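Local coordinates for segregation and condensation protein B (Chlorobium tepidum TLS, PDB 1T6S) that probably takes part in chromosome partitioning as the ScpB component of the SMC-associated segregation and condensation complex, and carries winged-helix folds, at residues 121-125 / 126-130. Sequence-based numbering, arbitrary orientation.
Sequences SPDYS and IDRLL. With NO3 (nitrate ion), chain C.
An Asx turn runs into the start of helix 125-131, the helix after 111-118 in the C-terminal winged helix, with Y124, in the middle of the turn, at the N-cap position. Y124 O accepts from R128 N at 3.0 Å with an N-H...O angle of 161°, and S125 O takes L129 N at 2.8 Å, so the i to i+4 pattern is established from the first turn. The turn itself rests on D123: its OD2 receives S125 N at 3.1 Å, and its OD1 receives the S125 hydroxyl at 2.9 Å. CG lies between backbone N and carbonyl carbon (chi1 61°), which brings the carboxylate round to S125 N and OG; both donors approach from above its plane. R128, its chain bent at chi3 (-60°), folds back over this start; S125 CA lies against one guanidinium face, and NH2 comes within 2.8 Å of S125 OG at an angle too poor for a hydrogen bond. D123 OD1 stays beyond salt-bridge range of that NH2, although the opposite charges probably still attract. With an alanine in place of D123, S125 N and OG would probably lose both carboxylate acceptors, leaving the start of the helix less firmly set. M96 of helix 87-106 touches both R128 and L129, so this first turn packs on helix 87-106. A nitrate, probably from the crystallisation liquor and also hydrogen-bonded to K111 NZ, occupies the helix N-terminus, where the helix dipole should favour an anion: I126 N gives to its O2 at 2.8 Å and D127 N to its O3 at 2.9 Å.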
loop_
_atom_site.group_PDB
_atom_site.type_symbol
_atom_site.label_atom_id
_atom_site.label_comp_id
_atom_site.label_asym_id
_atom_site.label_seq_id
_atom_site.Cartn_x
_atom_site.Cartn_y
_atom_site.Cartn_z
ATOM N N SER A 121 -10.658 -15.206 -11.677
ATOM C CA SER A 121 -10.759 -15.446 -13.113
ATOM C C SER A 121 -9.723 -16.407 -13.723
ATOM O O SER A 121 -10.100 -17.346 -14.419
ATOM C CB SER A 121 -10.757 -14.107 -13.866
ATOM N N PRO A 122 -8.413 -16.195 -13.486
ATOM C CA PRO A 122 -7.681 -15.190 -12.708
ATOM C C PRO A 122 -7.349 -13.904 -13.466
ATOM O O PRO A 122 -7.910 -13.629 -14.519
ATOM C CB PRO A 122 -6.422 -15.932 -12.315
ATOM C CG PRO A 122 -6.104 -16.645 -13.589
ATOM C CD PRO A 122 -7.476 -17.221 -13.988
ATOM N N ASP A 123 -6.409 -13.135 -12.925
ATOM C CA ASP A 123 -6.036 -11.857 -13.522
ATOM C C ASP A 123 -4.523 -11.597 -13.517
ATOM O O ASP A 123 -3.721 -12.536 -13.468
ATOM C CB ASP A 123 -6.761 -10.735 -12.775
ATOM C CG ASP A 123 -6.387 -10.676 -11.299
ATOM O OD1 ASP A 123 -7.023 -9.897 -10.557
ATOM O OD2 ASP A 123 -5.456 -11.401 -10.882
ATOM N N TYR A 124 -4.134 -10.323 -13.572
ATOM C CA TYR A 124 -2.720 -9.970 -13.573
ATOM C C TYR A 124 -2.271 -9.326 -12.269
ATOM O O TYR A 124 -1.284 -8.598 -12.253
ATOM C CB TYR A 124 -2.393 -8.998 -14.713
ATOM C CG TYR A 124 -2.704 -9.515 -16.098
ATOM C CD1 TYR A 124 -3.878 -9.141 -16.751
ATOM C CD2 TYR A 124 -1.823 -10.371 -16.761
ATOM C CE1 TYR A 124 -4.168 -9.603 -18.032
ATOM C CE2 TYR A 124 -2.106 -10.841 -18.046
ATOM C CZ TYR A 124 -3.279 -10.449 -18.673
ATOM O OH TYR A 124 -3.567 -10.893 -19.936
ATOM N N SER A 125 -2.976 -9.589 -11.179
ATOM C CA SER A 125 -2.602 -8.981 -9.908
ATOM C C SER A 125 -1.184 -9.302 -9.467
ATOM O O SER A 125 -0.482 -8.434 -8.949
ATOM C CB SER A 125 -3.605 -9.376 -8.827
ATOM O OG SER A 125 -4.825 -8.686 -9.034
ATOM N N ILE A 126 -0.754 -10.543 -9.655
ATOM C CA ILE A 126 0.615 -10.888 -9.277
ATOM C C ILE A 126 1.616 -10.049 -10.060
ATOM O O ILE A 126 2.571 -9.529 -9.483
ATOM C CB ILE A 126 0.932 -12.375 -9.526
ATOM C CG1 ILE A 126 0.286 -13.228 -8.437
ATOM C CG2 ILE A 126 2.452 -12.595 -9.555
ATOM C CD1 ILE A 126 -1.188 -13.293 -8.533
ATOM N N ASP A 127 1.420 -9.930 -11.373
ATOM C CA ASP A 127 2.348 -9.137 -12.168
ATOM C C ASP A 127 2.344 -7.685 -11.691
ATOM O O ASP A 127 3.400 -7.055 -11.590
ATOM C CB ASP A 127 1.992 -9.166 -13.663
ATOM C CG ASP A 127 2.405 -10.460 -14.349
ATOM O OD1 ASP A 127 3.365 -11.114 -13.889
ATOM O OD2 ASP A 127 1.775 -10.814 -15.365
ATOM N N ARG A 128 1.160 -7.157 -11.392
ATOM C CA ARG A 128 1.059 -5.772 -10.937
ATOM C C ARG A 128 1.779 -5.573 -9.610
ATOM O O ARG A 128 2.515 -4.603 -9.433
ATOM C CB ARG A 128 -0.414 -5.346 -10.830
ATOM C CG ARG A 128 -1.149 -5.381 -12.159
ATOM C CD ARG A 128 -2.413 -4.515 -12.140
ATOM N NE ARG A 128 -3.377 -4.950 -11.128
ATOM C CZ ARG A 128 -4.276 -5.915 -11.289
ATOM N NH1 ARG A 128 -4.353 -6.563 -12.442
ATOM N NH2 ARG A 128 -5.086 -6.230 -10.284
ATOM N N LEU A 129 1.613 -6.525 -8.698
ATOM C CA LEU A 129 2.241 -6.428 -7.386
ATOM C C LEU A 129 3.760 -6.590 -7.487
ATOM O O LEU A 129 4.508 -5.956 -6.738
ATOM C CB LEU A 129 1.622 -7.464 -6.431
ATOM C CG LEU A 129 0.141 -7.195 -6.059
ATOM C CD1 LEU A 129 -0.420 -8.336 -5.238
ATOM C CD2 LEU A 129 0.059 -5.882 -5.267
ATOM N N LEU A 130 4.219 -7.413 -8.425
ATOM C CA LEU A 130 5.661 -7.599 -8.616
ATOM C C LEU A 130 6.268 -6.321 -9.201
ATOM O O LEU A 130 7.338 -5.893 -8.778
ATOM C CB LEU A 130 5.942 -8.775 -9.558
ATOM C CG LEU A 130 5.798 -10.193 -8.989
ATOM C CD1 LEU A 130 5.642 -11.184 -10.133
ATOM C CD2 LEU A 130 7.015 -10.551 -8.127
HETATM N N NO3 C . -0.943 -12.735 -12.348
HETATM O O1 NO3 C . -0.912 -13.883 -12.851
HETATM O O2 NO3 C . -1.688 -12.568 -11.429
HETATM O O3 NO3 C . -0.224 -11.898 -12.825
#